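Local structure of dihydropteroate synthase (Mycobacterium smegmatis, 6OMZ) at residues 113-126 against 135-148. The protein probably catalyses the condensation of para-aminobenzoate with 6-hydroxymethyl-7,8-dihydropterin diphosphate to give 7,8-dihydropteroate, the precursor of folates. The protein carries 1 engineered substitution. Sequence-based numbering, arbitrary orientation.
With PMM (pterin-6-yl-methyl-monophosphate), chain D; EDO (1,2-ethanediol), chain K; EDO (1,2-ethanediol), chain G.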
loop_
_atom_site.group_PDB
_atom_site.type_symbol
_atom_site.label_atom_id
_atom_site.label_comp_id
_atom_site.label_asym_id
_atom_site.label_seq_id
_atom_site.Cartn_x
_atom_site.Cartn_y
_atom_site.Cartn_z
ATOM N N LEU A 113 3.652 -0.042 16.366
ATOM C CA LEU A 113 4.316 1.210 16.713
ATOM C C LEU A 113 5.259 1.027 17.896
ATOM O O LEU A 113 6.376 1.568 17.902
ATOM C CB LEU A 113 3.276 2.291 17.023
ATOM C CG LEU A 113 2.425 2.734 15.831
ATOM C CD1 LEU A 113 1.300 3.671 16.232
ATOM C CD2 LEU A 113 3.309 3.395 14.778
ATOM N N GLU A 114 4.813 0.295 18.925
ATOM C CA GLU A 114 5.714 -0.043 20.024
ATOM C C GLU A 114 6.969 -0.732 19.512
ATOM O O GLU A 114 8.058 -0.545 20.068
ATOM C CB GLU A 114 5.019 -0.948 21.042
ATOM C CG GLU A 114 3.809 -0.346 21.733
ATOM C CD GLU A 114 3.150 -1.346 22.666
ATOM O OE1 GLU A 114 3.826 -1.792 23.619
ATOM O OE2 GLU A 114 1.968 -1.703 22.445
ATOM N N ALA A 115 6.832 -1.557 18.470
ATOM C CA ALA A 115 7.969 -2.313 17.961
ATOM C C ALA A 115 8.876 -1.502 17.045
ATOM O O ALA A 115 9.938 -2.006 16.664
ATOM C CB ALA A 115 7.492 -3.554 17.201
ATOM N N GLY A 116 8.480 -0.291 16.660
ATOM C CA GLY A 116 9.346 0.578 15.880
ATOM C C GLY A 116 8.786 1.029 14.547
ATOM O O GLY A 116 9.485 1.755 13.824
ATOM N N ALA A 117 7.575 0.629 14.168
ATOM C CA ALA A 117 6.961 1.157 12.962
ATOM C C ALA A 117 6.724 2.653 13.127
ATOM O O ALA A 117 6.475 3.142 14.230
ATOM C CB ALA A 117 5.637 0.452 12.669
ATOM N N HIS A 118 6.819 3.382 12.022
ATOM C CA HIS A 118 6.658 4.834 12.046
ATOM C C HIS A 118 5.522 5.347 11.175
ATOM O O HIS A 118 5.312 6.563 11.122
ATOM C CB HIS A 118 7.959 5.528 11.622
ATOM C CG HIS A 118 9.001 5.565 12.697
ATOM N ND1 HIS A 118 10.329 5.833 12.439
ATOM C CD2 HIS A 118 8.909 5.375 14.035
ATOM C CE1 HIS A 118 11.011 5.801 13.571
ATOM N NE2 HIS A 118 10.173 5.524 14.554
ATOM N N ILE A 119 4.813 4.466 10.469
ATOM C CA ILE A 119 3.666 4.816 9.638
ATOM C C ILE A 119 2.636 3.706 9.812
ATOM O O ILE A 119 2.999 2.538 9.947
ATOM C CB ILE A 119 4.070 4.927 8.144
ATOM C CG1 ILE A 119 5.139 6.001 7.907
ATOM C CG2 ILE A 119 2.851 5.163 7.237
ATOM C CD1 ILE A 119 5.765 5.848 6.522
ATOM N N VAL A 120 1.350 4.055 9.787
ATOM C CA VAL A 120 0.266 3.071 9.816
ATOM C C VAL A 120 -0.425 3.086 8.459
ATOM O O VAL A 120 -0.853 4.148 7.991
ATOM C CB VAL A 120 -0.752 3.359 10.936
ATOM C CG1 VAL A 120 -1.916 2.344 10.862
ATOM C CG2 VAL A 120 -0.075 3.291 12.289
ATOM N N ASN A 121 -0.530 1.914 7.834
ATOM C CA ASN A 121 -1.124 1.757 6.510
ATOM C C ASN A 121 -2.427 0.968 6.657
ATOM O O ASN A 121 -2.399 -0.250 6.840
ATOM C CB ASN A 121 -0.152 1.037 5.573
ATOM C CG ASN A 121 -0.755 0.779 4.210
ATOM O OD1 ASN A 121 -1.637 1.515 3.775
ATOM N ND2 ASN A 121 -0.286 -0.271 3.529
ATOM N N ASP A 122 -3.566 1.655 6.546
ATOM C CA ASP A 122 -4.880 1.084 6.870
ATOM C C ASP A 122 -5.709 0.927 5.598
ATOM O O ASP A 122 -6.261 1.907 5.090
ATOM C CB ASP A 122 -5.568 1.992 7.880
ATOM C CG ASP A 122 -6.898 1.451 8.380
ATOM O OD1 ASP A 122 -7.391 0.396 7.905
ATOM O OD2 ASP A 122 -7.447 2.115 9.277
ATOM N N VAL A 123 -5.822 -0.310 5.094
ATOM C CA VAL A 123 -6.587 -0.514 3.862
ATOM C C VAL A 123 -8.072 -0.227 4.059
ATOM O O VAL A 123 -8.801 -0.067 3.073
ATOM C CB VAL A 123 -6.372 -1.933 3.271
ATOM C CG1 VAL A 123 -4.872 -2.176 2.963
ATOM C CG2 VAL A 123 -6.942 -3.024 4.178
ATOM N N SER A 124 -8.549 -0.123 5.302
ATOM C CA SER A 124 -9.932 0.269 5.513
ATOM C C SER A 124 -10.110 1.776 5.620
ATOM O O SER A 124 -11.253 2.242 5.715
ATOM C CB SER A 124 -10.494 -0.380 6.783
ATOM O OG SER A 124 -9.964 0.285 7.927
ATOM N N GLY A 125 -9.022 2.543 5.623
ATOM C CA GLY A 125 -9.126 3.984 5.780
ATOM C C GLY A 125 -9.756 4.428 7.083
ATOM O O GLY A 125 -10.454 5.447 7.105
ATOM N N GLY A 126 -9.529 3.688 8.170
ATOM C CA GLY A 126 -10.104 4.000 9.461
ATOM C C GLY A 126 -11.507 3.487 9.693
ATOM O O GLY A 126 -12.052 3.700 10.786
ATOM N N VAL A 135 -5.664 5.922 18.099
ATOM C CA VAL A 135 -4.283 5.439 18.134
ATOM C C VAL A 135 -3.372 6.403 17.377
ATOM O O VAL A 135 -2.322 6.824 17.879
ATOM C CB VAL A 135 -4.198 4.012 17.558
ATOM C CG1 VAL A 135 -2.748 3.620 17.317
ATOM C CG2 VAL A 135 -4.863 3.016 18.491
ATOM N N LEU A 136 -3.773 6.781 16.160
ATOM C CA LEU A 136 -2.947 7.674 15.346
ATOM C C LEU A 136 -2.874 9.076 15.939
ATOM O O LEU A 136 -1.817 9.713 15.894
ATOM C CB LEU A 136 -3.477 7.745 13.910
ATOM C CG LEU A 136 -2.924 6.689 12.941
ATOM C CD1 LEU A 136 -1.407 6.847 12.795
ATOM C CD2 LEU A 136 -3.289 5.285 13.404
ATOM N N ALA A 137 -3.988 9.593 16.469
ATOM C CA ALA A 137 -3.961 10.931 17.060
ATOM C C ALA A 137 -2.968 11.002 18.216
ATOM O O ALA A 137 -2.260 12.005 18.380
ATOM C CB ALA A 137 -5.357 11.331 17.535
ATOM N N GLU A 138 -2.909 9.944 19.028
ATOM C CA GLU A 138 -1.973 9.903 20.147
ATOM C C GLU A 138 -0.537 9.719 19.667
ATOM O O GLU A 138 0.386 10.369 20.180
ATOM C CB GLU A 138 -2.365 8.771 21.105
ATOM C CG GLU A 138 -1.710 8.832 22.490
ATOM C CD GLU A 138 -0.242 8.413 22.500
ATOM O OE1 GLU A 138 0.160 7.574 21.659
ATOM O OE2 GLU A 138 0.514 8.935 23.356
ATOM N N ALA A 139 -0.324 8.832 18.686
ATOM C CA ALA A 139 1.037 8.460 18.306
ATOM C C ALA A 139 1.732 9.542 17.486
ATOM O O ALA A 139 2.969 9.610 17.481
ATOM C CB ALA A 139 1.021 7.140 17.534
ATOM N N LYS A 140 0.966 10.377 16.786
ATOM C CA LYS A 140 1.510 11.484 15.996
ATOM C C LYS A 140 2.493 10.993 14.929
ATOM O O LYS A 140 3.594 11.527 14.765
ATOM C CB LYS A 140 2.141 12.537 16.910
ATOM C CG LYS A 140 1.111 13.224 17.819
ATOM C CD LYS A 140 1.704 14.408 18.559
ATOM C CE LYS A 140 0.610 15.266 19.169
ATOM N NZ LYS A 140 -0.195 15.960 18.110
ATOM N N VAL A 141 2.081 9.964 14.194
ATOM C CA VAL A 141 2.829 9.424 13.065
ATOM C C VAL A 141 1.922 9.480 11.846
ATOM O O VAL A 141 0.697 9.668 11.978
ATOM C CB VAL A 141 3.328 7.980 13.338
ATOM C CG1 VAL A 141 4.323 7.953 14.510
ATOM C CG2 VAL A 141 2.140 7.042 13.575
ATOM N N PRO A 142 2.474 9.352 10.637
ATOM C CA PRO A 142 1.626 9.405 9.443
ATOM C C PRO A 142 0.633 8.252 9.385
ATOM O O PRO A 142 0.896 7.137 9.849
ATOM C CB PRO A 142 2.629 9.339 8.283
ATOM C CG PRO A 142 3.885 9.897 8.853
ATOM C CD PRO A 142 3.907 9.392 10.280
ATOM N N TRP A 143 -0.526 8.538 8.794
ATOM C CA TRP A 143 -1.600 7.563 8.635
ATOM C C TRP A 143 -1.992 7.545 7.165
ATOM O O TRP A 143 -2.384 8.584 6.619
ATOM C CB TRP A 143 -2.792 7.936 9.522
ATOM C CG TRP A 143 -3.911 6.915 9.637
ATOM C CD1 TRP A 143 -3.901 5.609 9.218
ATOM C CD2 TRP A 143 -5.203 7.140 10.219
ATOM N NE1 TRP A 143 -5.107 5.012 9.509
ATOM C CE2 TRP A 143 -5.923 5.927 10.123
ATOM C CE3 TRP A 143 -5.821 8.248 10.813
ATOM C CZ2 TRP A 143 -7.228 5.793 10.601
ATOM C CZ3 TRP A 143 -7.120 8.111 11.296
ATOM C CH2 TRP A 143 -7.809 6.888 11.184
ATOM N N ILE A 144 -1.850 6.383 6.523
ATOM C CA ILE A 144 -2.271 6.187 5.139
ATOM C C ILE A 144 -3.706 5.679 5.149
ATOM O O ILE A 144 -3.984 4.601 5.693
ATOM C CB ILE A 144 -1.348 5.194 4.406
ATOM C CG1 ILE A 144 0.095 5.717 4.353
ATOM C CG2 ILE A 144 -1.856 4.934 2.976
ATOM C CD1 ILE A 144 1.137 4.637 4.012
ATOM N N LEU A 145 -4.611 6.441 4.526
ATOM C CA LEU A 145 -6.021 6.082 4.407
ATOM C C LEU A 145 -6.279 5.571 2.992
ATOM O O LEU A 145 -6.309 6.356 2.043
ATOM C CB LEU A 145 -6.910 7.288 4.708
ATOM C CG LEU A 145 -6.709 7.956 6.071
ATOM C CD1 LEU A 145 -7.350 9.335 6.081
ATOM C CD2 LEU A 145 -7.299 7.081 7.176
ATOM N N MET A 146 -6.482 4.262 2.847
ATOM C CA MET A 146 -6.800 3.690 1.546
ATOM C C MET A 146 -8.305 3.662 1.319
ATOM O O MET A 146 -9.089 3.459 2.249
ATOM C CB MET A 146 -6.248 2.268 1.420
ATOM C CG MET A 146 -6.051 1.836 -0.028
ATOM S SD MET A 146 -5.873 0.040 -0.211
ATOM C CE MET A 146 -7.590 -0.456 0.001
ATOM N N HIS A 147 -8.707 3.849 0.065
ATOM C CA HIS A 147 -10.124 3.838 -0.287
ATOM C C HIS A 147 -10.603 2.414 -0.541
ATOM O O HIS A 147 -10.111 1.738 -1.449
ATOM C CB HIS A 147 -10.417 4.676 -1.525
ATOM C CG HIS A 147 -11.873 4.717 -1.852
ATOM N ND1 HIS A 147 -12.502 3.725 -2.571
ATOM C CD2 HIS A 147 -12.839 5.600 -1.496
ATOM C CE1 HIS A 147 -13.789 4.005 -2.666
ATOM N NE2 HIS A 147 -14.021 5.138 -2.024
ATOM N N TRP A 148 -11.617 1.988 0.202
ATOM C CA TRP A 148 -12.221 0.683 -0.053
ATOM C C TRP A 148 -13.662 0.770 0.425
ATOM O O TRP A 148 -13.904 0.775 1.635
ATOM C CB TRP A 148 -11.458 -0.419 0.675
ATOM C CG TRP A 148 -11.989 -1.807 0.466
ATOM C CD1 TRP A 148 -13.025 -2.190 -0.348
ATOM C CD2 TRP A 148 -11.498 -3.000 1.075
ATOM N NE1 TRP A 148 -13.203 -3.548 -0.276
ATOM C CE2 TRP A 148 -12.285 -4.071 0.596
ATOM C CE3 TRP A 148 -10.464 -3.272 1.985
ATOM C CZ2 TRP A 148 -12.066 -5.399 0.988
ATOM C CZ3 TRP A 148 -10.257 -4.591 2.387
ATOM C CH2 TRP A 148 -11.054 -5.636 1.885
HETATM N N5 PMM D . -2.824 -3.418 -1.470
HETATM C C6 PMM D . -2.746 -4.480 -0.646
HETATM C C7 PMM D . -2.401 -4.316 0.685
HETATM N N8 PMM D . -2.155 -3.135 1.263
HETATM N N1 PMM D . -2.062 -0.878 1.061
HETATM C C2 PMM D . -2.192 0.224 0.327
HETATM N N2 PMM D . -2.054 1.422 0.903
HETATM N N3 PMM D . -2.494 0.203 -1.005
HETATM C C4 PMM D . -2.712 -0.938 -1.748
HETATM O O4 PMM D . -2.956 -0.874 -2.949
HETATM C C4A PMM D . -2.601 -2.191 -0.971
HETATM C C8A PMM D . -2.265 -2.088 0.435
HETATM C C9 PMM D . -3.157 -5.809 -1.209
HETATM O O10 PMM D . -2.177 -6.251 -2.184
HETATM P PA PMM D . -0.884 -7.211 -1.924
HETATM O O1P PMM D . -0.196 -7.294 -3.238
HETATM O O2P PMM D . 0.006 -6.571 -0.857
HETATM O O3P PMM D . -1.379 -8.562 -1.426
HETATM C C1 EDO K . -11.948 4.735 3.314
HETATM O O1 EDO K . -11.757 3.392 2.843
HETATM C C2 EDO K . -12.887 5.473 2.367
HETATM O O2 EDO K . -14.098 4.722 2.216
HETATM C C1 EDO G . -11.257 8.190 10.540
HETATM O O1 EDO G . -11.457 7.010 11.311
HETATM C C2 EDO G . -10.948 7.827 9.091
HETATM O O2 EDO G . -12.034 7.057 8.535
HETATM O O HOH W 1 -13.284 0.633 4.155
#
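In the beta-alpha-beta unit of this TIM barrel, strands 119-122 and 143-146 run parallel, joined through helix 132-139, and Val-120 pairs with Trp-143 and Asn-121 with Ile-144. Four backbone bonds zip them together, from Val-120 N to Pro-142 O (3.1 Å) through to Met-146 N on Asp-122 O. On the helix-facing side, both methyls of Leu-136 pack against Val-120, Leu-136 CD1 lying 3.8 Å from Val-120 CG2, while the Trp-143 indole lies between Leu-136 CG on one face and Leu-145 CD2 on the other. Trp-143 NE1 passes 3.5 Å from Asp-122 CB yet finds no hydrogen-bond partner. The Asp-122 carboxylate, nearly coplanar with that ring, instead gathers its own turn: OD1 takes Ser-124 N in an Asx turn and Ser-124 OG, and OD2 takes Gly-126 N. The side carrying Asn-121 and Ile-144, turned to the barrel interior, ends in the pterin pocket. Asn-121, its CG swung opposite the backbone N (chi1 177°), presents OD1 to PMM N2 at 2.9 Å and ND2 to N1. At the C-terminal strand ends, Met-146 SD lies 3.5 Å from PMM N3. One amide's paired donor and acceptor thus read the pterin edge, while Met-146 probably adds van der Waals contact.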